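Local coordinates for protein trichothecene 3-O-acetyltransferase TRI101 (Fusarium sporotrichioides, PDB 2ZBA) that transfers an acetyl group from acetyl coenzyme A to the 3-hydroxyl of trichothecene mycotoxins during their biosynthesis in the fungus, at residues L217-A222 against M320-S325; C393-F398 against L402-S407. One frame throughout, in Å; residues are numbered along the deposited sequence.

Interaction 1: residues L217-A222 against M320-S325. With CA (calcium ion), chain H; CA (calcium ion), chain G; ZBA (12,13-Epoxytrichothec-9-ene-3,4,8,15-tetrol-4,15-diacetate-8-isovalerate), chain F.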
ATOM      1  N   LEU A 217      -1.610 -22.818  -2.489  1.00 15.36           N
ATOM      2  CA  LEU A 217      -2.046 -21.693  -3.332  1.00 14.82           C
ATOM      3  C   LEU A 217      -3.569 -21.468  -3.386  1.00 15.04           C
ATOM      4  O   LEU A 217      -4.053 -20.586  -4.101  1.00 15.22           O
ATOM      5  CB  LEU A 217      -1.442 -21.794  -4.739  1.00 14.26           C
ATOM      6  CG  LEU A 217       0.084 -21.634  -4.831  1.00 12.50           C
ATOM      7  CD1 LEU A 217       0.454 -21.312  -6.227  1.00 12.15           C
ATOM      8  CD2 LEU A 217       0.678 -20.566  -3.884  1.00 10.94           C
ATOM      9  N   ASP A 218      -4.303 -22.228  -2.590  1.00 14.95           N
ATOM     10  CA  ASP A 218      -5.764 -22.115  -2.518  1.00 15.59           C
ATOM     11  C   ASP A 218      -6.233 -20.653  -2.314  1.00 15.82           C
ATOM     12  O   ASP A 218      -7.037 -20.147  -3.104  1.00 15.91           O
ATOM     13  CB  ASP A 218      -6.311 -23.031  -1.433  1.00 15.38           C
ATOM     14  CG  ASP A 218      -7.798 -22.815  -1.153  1.00 16.72           C
ATOM     15  OD1 ASP A 218      -8.577 -22.324  -2.007  1.00 14.54           O
ATOM     16  OD2 ASP A 218      -8.210 -23.186  -0.052  1.00 18.47           O
ATOM     17  N   HIS A 219      -5.695 -19.976  -1.311  1.00 15.47           N
ATOM     18  CA  HIS A 219      -6.098 -18.578  -1.025  1.00 15.80           C
ATOM     19  C   HIS A 219      -5.838 -17.584  -2.158  1.00 15.29           C
ATOM     20  O   HIS A 219      -6.361 -16.447  -2.138  1.00 15.76           O
ATOM     21  CB  HIS A 219      -5.373 -18.039   0.202  1.00 15.57           C
ATOM     22  CG  HIS A 219      -5.747 -18.696   1.487  1.00 15.11           C
ATOM     23  ND1 HIS A 219      -6.982 -18.539   2.078  1.00 18.05           N
ATOM     24  CD2 HIS A 219      -5.012 -19.444   2.341  1.00 14.63           C
ATOM     25  CE1 HIS A 219      -7.008 -19.201   3.221  1.00 14.49           C
ATOM     26  NE2 HIS A 219      -5.824 -19.757   3.402  1.00 16.45           N
ATOM     27  N   GLN A 220      -5.009 -17.985  -3.113  1.00 14.61           N
ATOM     28  CA  GLN A 220      -4.692 -17.106  -4.249  1.00 14.62           C
ATOM     29  C   GLN A 220      -5.243 -17.593  -5.585  1.00 14.88           C
ATOM     30  O   GLN A 220      -4.897 -17.046  -6.618  1.00 14.41           O
ATOM     31  CB  GLN A 220      -3.189 -16.795  -4.305  1.00 14.18           C
ATOM     32  CG  GLN A 220      -2.684 -16.358  -2.916  1.00 13.35           C
ATOM     33  CD  GLN A 220      -1.185 -16.235  -2.809  1.00 13.51           C
ATOM     34  OE1 GLN A 220      -0.451 -17.037  -3.354  1.00 11.36           O
ATOM     35  NE2 GLN A 220      -0.726 -15.252  -2.032  1.00 10.29           N
ATOM     36  N   ILE A 221      -6.135 -18.585  -5.551  1.00 16.38           N
ATOM     37  CA  ILE A 221      -6.804 -19.085  -6.768  1.00 17.57           C
ATOM     38  C   ILE A 221      -8.309 -19.209  -6.538  1.00 18.74           C
ATOM     39  O   ILE A 221      -8.722 -19.743  -5.505  1.00 18.08           O
ATOM     40  CB  ILE A 221      -6.236 -20.457  -7.255  1.00 17.45           C
ATOM     41  CG1 ILE A 221      -4.727 -20.356  -7.515  1.00 17.68           C
ATOM     42  CG2 ILE A 221      -6.962 -20.915  -8.568  1.00 16.99           C
ATOM     43  CD1 ILE A 221      -3.976 -21.692  -7.421  1.00 17.18           C
ATOM     44  N   ALA A 222      -9.106 -18.702  -7.489  1.00 20.40           N
ATOM     45  CA  ALA A 222     -10.590 -18.769  -7.479  1.00 23.69           C
ATOM     46  C   ALA A 222     -10.998 -18.517  -8.953  1.00 25.64           C
ATOM     47  O   ALA A 222     -10.190 -17.952  -9.656  1.00 26.53           O
ATOM     48  CB  ALA A 222     -11.163 -17.743  -6.512  1.00 23.43           C
HETATM   49  N   MSE A 320       0.810 -12.173   0.899  1.00 17.14           N
HETATM   50  CA  MSE A 320      -0.101 -11.951   1.988  1.00 18.05           C
HETATM   51  C   MSE A 320      -0.061 -13.184   2.876  1.00 17.40           C
HETATM   52  O   MSE A 320       0.336 -14.271   2.446  1.00 16.67           O
HETATM   53  CB  MSE A 320      -1.523 -11.683   1.473  1.00 18.05           C
HETATM   54  CG  MSE A 320      -1.678 -10.400   0.596  1.00 18.99           C
HETATM   55 SE   MSE A 320      -3.540  -9.884   0.383  0.60 24.21          SE
HETATM   56  CE  MSE A 320      -3.604  -8.363   1.629  1.00 19.86           C
ATOM     57  N   THR A 321      -0.453 -13.019   4.125  1.00 16.72           N
ATOM     58  CA  THR A 321      -0.752 -14.162   4.961  1.00 16.78           C
ATOM     59  C   THR A 321      -2.281 -14.210   5.125  1.00 16.75           C
ATOM     60  O   THR A 321      -2.966 -13.166   5.131  1.00 16.55           O
ATOM     61  CB  THR A 321       0.015 -14.130   6.320  1.00 16.68           C
ATOM     62  OG1 THR A 321      -0.401 -13.001   7.103  1.00 16.88           O
ATOM     63  CG2 THR A 321       1.540 -14.069   6.087  1.00 15.71           C
ATOM     64  N   TYR A 322      -2.808 -15.420   5.249  1.00 16.34           N
ATOM     65  CA  TYR A 322      -4.246 -15.643   5.309  1.00 16.04           C
ATOM     66  C   TYR A 322      -4.644 -16.342   6.590  1.00 17.02           C
ATOM     67  O   TYR A 322      -3.948 -17.226   7.080  1.00 16.67           O
ATOM     68  CB  TYR A 322      -4.688 -16.439   4.090  1.00 15.64           C
ATOM     69  CG  TYR A 322      -4.262 -15.783   2.800  1.00 15.34           C
ATOM     70  CD1 TYR A 322      -4.978 -14.705   2.273  1.00 12.87           C
ATOM     71  CD2 TYR A 322      -3.113 -16.209   2.121  1.00 14.96           C
ATOM     72  CE1 TYR A 322      -4.558 -14.072   1.077  1.00 13.80           C
ATOM     73  CE2 TYR A 322      -2.698 -15.586   0.933  1.00 15.05           C
ATOM     74  CZ  TYR A 322      -3.431 -14.530   0.415  1.00 14.18           C
ATOM     75  OH  TYR A 322      -3.018 -13.929  -0.756  1.00 13.58           O
ATOM     76  N   HIS A 323      -5.771 -15.920   7.144  1.00 17.89           N
ATOM     77  CA  HIS A 323      -6.176 -16.352   8.462  1.00 18.83           C
ATOM     78  C   HIS A 323      -7.674 -16.583   8.431  1.00 19.48           C
ATOM     79  O   HIS A 323      -8.440 -15.643   8.268  1.00 19.17           O
ATOM     80  CB  HIS A 323      -5.771 -15.298   9.514  1.00 18.97           C
ATOM     81  CG  HIS A 323      -4.322 -14.919   9.451  1.00 18.54           C
ATOM     82  ND1 HIS A 323      -3.856 -13.889   8.665  1.00 17.44           N
ATOM     83  CD2 HIS A 323      -3.226 -15.483  10.020  1.00 18.48           C
ATOM     84  CE1 HIS A 323      -2.540 -13.826   8.762  1.00 17.47           C
ATOM     85  NE2 HIS A 323      -2.135 -14.781   9.576  1.00 18.66           N
ATOM     86  N   ASP A 324      -8.085 -17.844   8.551  1.00 20.57           N
ATOM     87  CA  ASP A 324      -9.498 -18.184   8.545  1.00 21.98           C
ATOM     88  C   ASP A 324      -9.965 -18.552   9.934  1.00 22.61           C
ATOM     89  O   ASP A 324      -9.262 -19.248  10.672  1.00 22.47           O
ATOM     90  CB  ASP A 324      -9.771 -19.349   7.598  1.00 22.79           C
ATOM     91  CG  ASP A 324      -9.417 -19.032   6.181  1.00 23.85           C
ATOM     92  OD1 ASP A 324     -10.043 -18.129   5.593  1.00 26.48           O
ATOM     93  OD2 ASP A 324      -8.528 -19.705   5.644  1.00 26.38           O
ATOM     94  N   SER A 325     -11.154 -18.076  10.282  1.00 23.23           N
ATOM     95  CA  SER A 325     -11.757 -18.329  11.575  1.00 24.08           C
ATOM     96  C   SER A 325     -13.262 -18.113  11.392  1.00 24.83           C
ATOM     97  O   SER A 325     -13.784 -18.284  10.282  1.00 24.42           O
ATOM     98  CB  SER A 325     -11.157 -17.366  12.605  1.00 24.04           C
ATOM     99  OG  SER A 325     -11.608 -17.621  13.922  1.00 24.88           O
TER
HETATM  100 CA    CA H 461      -9.338 -20.621  -3.632  1.00 15.47          CA
HETATM  101 CA    CA G 460     -10.566 -22.280  -0.479  1.00 23.32          CA
HETATM  102  O18 ZBA F 463      -8.982  -5.308  -3.321  0.60 27.44           O
HETATM  103  C44 ZBA F 463      -8.522  -5.165  -4.427  0.60 26.10           C
HETATM  104  C45 ZBA F 463      -8.890  -5.929  -5.647  0.60 26.53           C
HETATM  105  C46 ZBA F 463      -8.957  -5.146  -6.898  0.60 26.84           C
HETATM  106  C48 ZBA F 463      -9.888  -4.064  -7.116  0.60 25.66           C
HETATM  107  C47 ZBA F 463      -8.093  -5.394  -8.083  0.60 27.53           C
HETATM  108  O17 ZBA F 463      -7.584  -4.240  -4.632  0.60 24.93           O
HETATM  109  C31 ZBA F 463      -6.896  -3.589  -3.520  0.60 22.10           C
HETATM  110  C30 ZBA F 463      -5.998  -4.572  -2.786  0.60 20.59           C
HETATM  111  C32 ZBA F 463      -6.230  -2.384  -4.104  0.60 20.92           C
HETATM  112  C39 ZBA F 463      -7.161  -1.409  -4.756  0.60 20.58           C
HETATM  113  C33 ZBA F 463      -4.929  -2.215  -4.012  0.60 20.77           C
HETATM  114  C34 ZBA F 463      -4.021  -3.146  -3.286  0.60 20.02           C
HETATM  115  O10 ZBA F 463      -3.875  -2.647  -1.903  0.60 20.20           O
HETATM  116  C29 ZBA F 463      -4.490  -4.646  -3.213  0.60 20.37           C
HETATM  117  C38 ZBA F 463      -4.367  -5.273  -4.620  0.60 20.45           C
HETATM  118  O12 ZBA F 463      -5.283  -6.388  -4.744  0.60 20.49           O
HETATM  119  C40 ZBA F 463      -5.014  -7.283  -5.693  0.60 19.64           C
HETATM  120  C41 ZBA F 463      -6.076  -8.330  -5.770  0.60 18.86           C
HETATM  121  O13 ZBA F 463      -4.088  -7.271  -6.376  0.60 20.28           O
HETATM  122  C28 ZBA F 463      -3.586  -5.457  -2.152  0.60 19.24           C
HETATM  123  C37 ZBA F 463      -3.946  -6.968  -2.151  0.60 19.43           C
HETATM  124  C35 ZBA F 463      -3.764  -4.772  -0.784  0.60 19.12           C
HETATM  125  C25 ZBA F 463      -3.123  -3.458  -0.979  0.60 18.98           C
HETATM  126  C36 ZBA F 463      -4.703  -5.098   0.259  0.60 17.64           C
HETATM  127  O11 ZBA F 463      -3.312  -5.431   0.402  0.60 17.52           O
HETATM  128  C27 ZBA F 463      -2.032  -5.159  -2.358  0.60 19.79           C
HETATM  129  C26 ZBA F 463      -1.776  -3.978  -1.435  0.60 19.52           C
HETATM  130  O16 ZBA F 463      -1.009  -2.946  -2.001  0.60 23.53           O
HETATM  131  O14 ZBA F 463      -1.100  -6.232  -2.022  0.60 18.87           O
HETATM  132  O   HOH W   1     -10.946 -23.067   1.586  1.00 17.20           O
HETATM  133  O   HOH W   2     -12.470 -20.736   0.052  1.00 20.24           O
HETATM  134  O   HOH W   3      -9.500 -20.735   0.723  1.00 23.66           O
HETATM  135  O   HOH W   4      -9.080 -22.743  -4.883  1.00 14.42           O

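Interaction 2: residues C393-F398 against L402-S407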
ATOM      1  N   CYS A 393       8.218   7.863   4.259  1.00 22.23           N
ATOM      2  CA  CYS A 393       7.839   9.122   3.579  1.00 22.23           C
ATOM      3  C   CYS A 393       7.816  10.392   4.448  1.00 22.12           C
ATOM      4  O   CYS A 393       7.940  11.501   3.910  1.00 22.50           O
ATOM      5  CB  CYS A 393       6.504   8.968   2.858  1.00 21.73           C
ATOM      6  SG  CYS A 393       6.617   8.363   1.158  1.00 25.25           S
ATOM      7  N   TRP A 394       7.634  10.240   5.765  1.00 22.26           N
ATOM      8  CA  TRP A 394       7.651  11.374   6.706  1.00 21.87           C
ATOM      9  C   TRP A 394       9.012  12.071   6.789  1.00 22.25           C
ATOM     10  O   TRP A 394       9.131  13.123   7.434  1.00 21.95           O
ATOM     11  CB  TRP A 394       7.277  10.926   8.132  1.00 21.56           C
ATOM     12  CG  TRP A 394       5.831  10.607   8.358  1.00 21.30           C
ATOM     13  CD1 TRP A 394       5.254   9.375   8.330  1.00 18.97           C
ATOM     14  CD2 TRP A 394       4.791  11.535   8.693  1.00 19.96           C
ATOM     15  NE1 TRP A 394       3.910   9.473   8.604  1.00 20.04           N
ATOM     16  CE2 TRP A 394       3.600  10.789   8.834  1.00 20.10           C
ATOM     17  CE3 TRP A 394       4.747  12.925   8.871  1.00 20.62           C
ATOM     18  CZ2 TRP A 394       2.385  11.381   9.143  1.00 20.17           C
ATOM     19  CZ3 TRP A 394       3.544  13.510   9.194  1.00 19.84           C
ATOM     20  CH2 TRP A 394       2.376  12.743   9.315  1.00 21.27           C
ATOM     21  N   GLU A 395      10.028  11.470   6.165  1.00 22.76           N
ATOM     22  CA  GLU A 395      11.408  11.947   6.224  1.00 23.96           C
ATOM     23  C   GLU A 395      11.898  12.750   5.007  1.00 24.09           C
ATOM     24  O   GLU A 395      12.986  13.321   5.052  1.00 24.13           O
ATOM     25  CB  GLU A 395      12.365  10.766   6.454  1.00 24.40           C
ATOM     26  CG  GLU A 395      12.171  10.062   7.805  1.00 28.27           C
ATOM     27  CD  GLU A 395      12.434  10.985   8.987  1.00 33.75           C
ATOM     28  OE1 GLU A 395      13.403  11.789   8.925  1.00 35.69           O
ATOM     29  OE2 GLU A 395      11.663  10.914   9.969  1.00 35.42           O
ATOM     30  N   TYR A 396      11.128  12.775   3.918  1.00 24.02           N
ATOM     31  CA  TYR A 396      11.632  13.343   2.669  1.00 24.98           C
ATOM     32  C   TYR A 396      11.215  14.799   2.534  1.00 25.72           C
ATOM     33  O   TYR A 396      10.046  15.134   2.711  1.00 25.54           O
ATOM     34  CB  TYR A 396      11.175  12.543   1.438  1.00 24.92           C
ATOM     35  CG  TYR A 396      11.211  11.032   1.608  1.00 25.14           C
ATOM     36  CD1 TYR A 396      12.220  10.412   2.350  1.00 25.25           C
ATOM     37  CD2 TYR A 396      10.245  10.225   1.001  1.00 23.84           C
ATOM     38  CE1 TYR A 396      12.240   9.021   2.524  1.00 26.51           C
ATOM     39  CE2 TYR A 396      10.270   8.832   1.149  1.00 23.83           C
ATOM     40  CZ  TYR A 396      11.265   8.244   1.910  1.00 24.50           C
ATOM     41  OH  TYR A 396      11.308   6.882   2.058  1.00 25.17           O
ATOM     42  N   ASP A 397      12.192  15.648   2.222  1.00 26.60           N
ATOM     43  CA  ASP A 397      11.978  17.093   2.115  1.00 27.29           C
ATOM     44  C   ASP A 397      12.112  17.581   0.670  1.00 27.16           C
ATOM     45  O   ASP A 397      11.550  18.616   0.320  1.00 27.45           O
ATOM     46  CB  ASP A 397      12.944  17.848   3.044  1.00 27.78           C
ATOM     47  CG  ASP A 397      14.408  17.594   2.705  1.00 28.64           C
ATOM     48  OD1 ASP A 397      15.047  16.813   3.430  1.00 32.72           O
ATOM     49  OD2 ASP A 397      14.924  18.160   1.718  1.00 29.95           O
ATOM     50  N   PHE A 398      12.850  16.817  -0.146  1.00 27.33           N
ATOM     51  CA  PHE A 398      13.037  17.047  -1.603  1.00 27.62           C
ATOM     52  C   PHE A 398      13.809  18.324  -1.977  1.00 28.18           C
ATOM     53  O   PHE A 398      13.645  18.841  -3.092  1.00 28.90           O
ATOM     54  CB  PHE A 398      11.696  17.044  -2.359  1.00 27.59           C
ATOM     55  CG  PHE A 398      10.921  15.769  -2.245  1.00 27.45           C
ATOM     56  CD1 PHE A 398      11.215  14.686  -3.065  1.00 26.94           C
ATOM     57  CD2 PHE A 398       9.870  15.658  -1.330  1.00 27.90           C
ATOM     58  CE1 PHE A 398      10.486  13.498  -2.961  1.00 27.54           C
ATOM     59  CE2 PHE A 398       9.140  14.481  -1.215  1.00 26.18           C
ATOM     60  CZ  PHE A 398       9.453  13.393  -2.038  1.00 26.87           C
ATOM     61  N   LEU A 402      11.014  23.262   2.820  1.00 25.99           N
ATOM     62  CA  LEU A 402       9.772  23.382   3.599  1.00 25.74           C
ATOM     63  C   LEU A 402       9.769  22.558   4.886  1.00 25.44           C
ATOM     64  O   LEU A 402       8.767  22.528   5.606  1.00 24.80           O
ATOM     65  CB  LEU A 402       8.566  22.994   2.743  1.00 25.83           C
ATOM     66  CG  LEU A 402       8.494  23.615   1.353  1.00 26.32           C
ATOM     67  CD1 LEU A 402       7.392  22.953   0.521  1.00 25.35           C
ATOM     68  CD2 LEU A 402       8.288  25.137   1.463  1.00 24.96           C
ATOM     69  N   GLY A 403      10.892  21.898   5.160  1.00 25.28           N
ATOM     70  CA  GLY A 403      10.967  20.881   6.214  1.00 25.54           C
ATOM     71  C   GLY A 403      10.343  19.559   5.758  1.00 25.52           C
ATOM     72  O   GLY A 403      10.029  19.365   4.577  1.00 25.37           O
ATOM     73  N   LYS A 404      10.151  18.658   6.713  1.00 25.48           N
ATOM     74  CA  LYS A 404       9.559  17.349   6.461  1.00 24.86           C
ATOM     75  C   LYS A 404       8.039  17.481   6.390  1.00 23.98           C
ATOM     76  O   LYS A 404       7.490  18.462   6.900  1.00 23.80           O
ATOM     77  CB  LYS A 404       9.966  16.399   7.584  1.00 25.41           C
ATOM     78  CG  LYS A 404      11.289  15.669   7.334  1.00 27.22           C
ATOM     79  CD  LYS A 404      12.510  16.393   7.852  1.00 28.98           C
ATOM     80  CE  LYS A 404      13.789  15.596   7.530  1.00 28.47           C
ATOM     81  NZ  LYS A 404      14.204  15.666   6.090  1.00 29.56           N
ATOM     82  N   PRO A 405       7.345  16.500   5.765  1.00 23.05           N
ATOM     83  CA  PRO A 405       5.890  16.564   5.644  1.00 21.79           C
ATOM     84  C   PRO A 405       5.131  16.774   6.965  1.00 21.24           C
ATOM     85  O   PRO A 405       5.491  16.197   8.006  1.00 20.51           O
ATOM     86  CB  PRO A 405       5.529  15.198   5.044  1.00 21.71           C
ATOM     87  CG  PRO A 405       6.748  14.774   4.301  1.00 21.53           C
ATOM     88  CD  PRO A 405       7.894  15.285   5.123  1.00 23.36           C
ATOM     89  N   GLU A 406       4.086  17.594   6.914  1.00 19.78           N
ATOM     90  CA  GLU A 406       3.161  17.722   8.037  1.00 19.38           C
ATOM     91  C   GLU A 406       2.138  16.581   8.070  1.00 19.01           C
ATOM     92  O   GLU A 406       1.627  16.200   9.136  1.00 18.91           O
ATOM     93  CB  GLU A 406       2.453  19.071   7.958  1.00 19.47           C
ATOM     94  CG  GLU A 406       1.746  19.493   9.226  1.00 20.41           C
ATOM     95  CD  GLU A 406       1.192  20.914   9.087  1.00 22.22           C
ATOM     96  OE1 GLU A 406       1.938  21.786   8.609  1.00 22.83           O
ATOM     97  OE2 GLU A 406       0.020  21.147   9.434  1.00 21.69           O
ATOM     98  N   SER A 407       1.830  16.038   6.890  1.00 18.23           N
ATOM     99  CA  SER A 407       0.905  14.924   6.772  1.00 17.79           C
ATOM    100  C   SER A 407       1.309  14.022   5.595  1.00 17.48           C
ATOM    101  O   SER A 407       1.796  14.499   4.564  1.00 17.10           O
ATOM    102  CB  SER A 407      -0.515  15.425   6.583  1.00 17.52           C
ATOM    103  OG  SER A 407      -1.458  14.375   6.607  1.00 17.58           O
TER
HETATM  104  O   HOH W   5      10.753  20.499   2.170  1.00 24.53           O

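Interaction 1: residues L217-A222 against M320-S325
His219 and Tyr322 lie nearly parallel, their ring planes 18° apart, yet so far displaced that the rings barely overlap. Each ring instead receives the other's methylene: Tyr322 CB sits 3.4 Å from the centroid of the His219 ring, almost on its normal, and His219 CB lies 3.6 Å from the Tyr322 centroid, over the face but toward the rim. The pairing goes with side chains that run past each other in opposite directions.

A hydrogen bond lies at one end of the aromatic pair. Gln220, extended beyond CG (chi2 171°), brings NE2 to the ring edge and donates to Tyr322 OH at 2.9 Å, with the amide plane nearly perpendicular to the ring; Asn319 also bonds NE2, and Leu373 O engages the hydroxyl. At the other end, Asp324 OD2 meets the imidazole edge in its plane, 2.9 Å from carbon His219 CE1, a close approach, not a hydrogen bond.

The loop also carries metal: one calcium takes Asp218 O and OD1, Ile221 O and both Asp376 carboxylate oxygens; Asp218 OD1 bridges to a second, which OD2 reaches too. The arrangement is a calcium-bound loop packed on edge strand 318-326, whose Met320 lines the trichothecene pocket of this BAHD-superfamily enzyme.

Interaction 2: residues C393-F398 against L402-S407
Pro405 packs against the carbonyl-lined inner side of the turn at 393-398, and this is the tight half of the contact. Its CD lies 3.2 Å from Tyr396 O and also approaches Trp394 O, while CG rests 3.5 Å from Cys393 O, so that the proline ring meets three backbone oxygens. Tyr396 O has a hydrogen bond from Tyr36 OH, and Pro405 touches the Tyr36 side chain on strand 29-37. Trp394 extends the packing along the chain. The far rim of its six-membered ring points at backbone: CZ3 comes within 3.3 Å of Glu406 O, which lies near the ring plane with Pro405 O, whereas Ser407 CA approaches CH2 obliquely. At the other end of the indole, NE1 is bonded to Pro424 O.

The outer side is more exposed and relies on charge and water. Lys404 folds back through bends at chi2 (90°) and chi4 (75°), its CG running over Trp394 O, to give NZ two partners. One is Glu395 O at 2.8 Å, reached from above the carbonyl plane; the other is a salt bridge to Asp397 OD1 at 3.0 Å. The second carboxylate oxygen, OD2, is held by Arg185 and Gly399 N, an arrangement likely to favour the charged form of Asp397. The carboxylate of Glu395 lies farther off, its OE1 4.9 Å from Lys404 NZ. Nearer the chain reversal, one water gives hydrogen bonds to Asp397 O and Gly403 O and accepts one from Leu402 N, linking both arms.

The whole is the connection between strands 383-387 and 407-409, folded back on itself from its 3-10 turn at 393-395, leading into a classic beta bulge in which Glu406 and Ser407 both face Val35 of strand 29-37.

In the fold
Interactions 1 and 2 lie on opposite sides of the chain's centre, their own centres 37 Å apart and nearest atoms about 20 Å apart. Each is tied to a different sheet: 320-325 is part of an outermost strand of the seven-stranded sheet, whereas 402-407 runs into an outermost strand, 407-409, of the five-stranded one. Interaction 1 borders the pocket through its strand: CE of Met320, present as selenomethionine and outside the packed part of the contact, lies 3.2 Å from O11 of the bound T-2 toxin. Neither lies at the coenzyme: the side chain of Tyr322 is about 11 Å from coenzyme A and that of Cys393 about 12 Å, although Lys390, a coenzyme A ligand, lies just upstream.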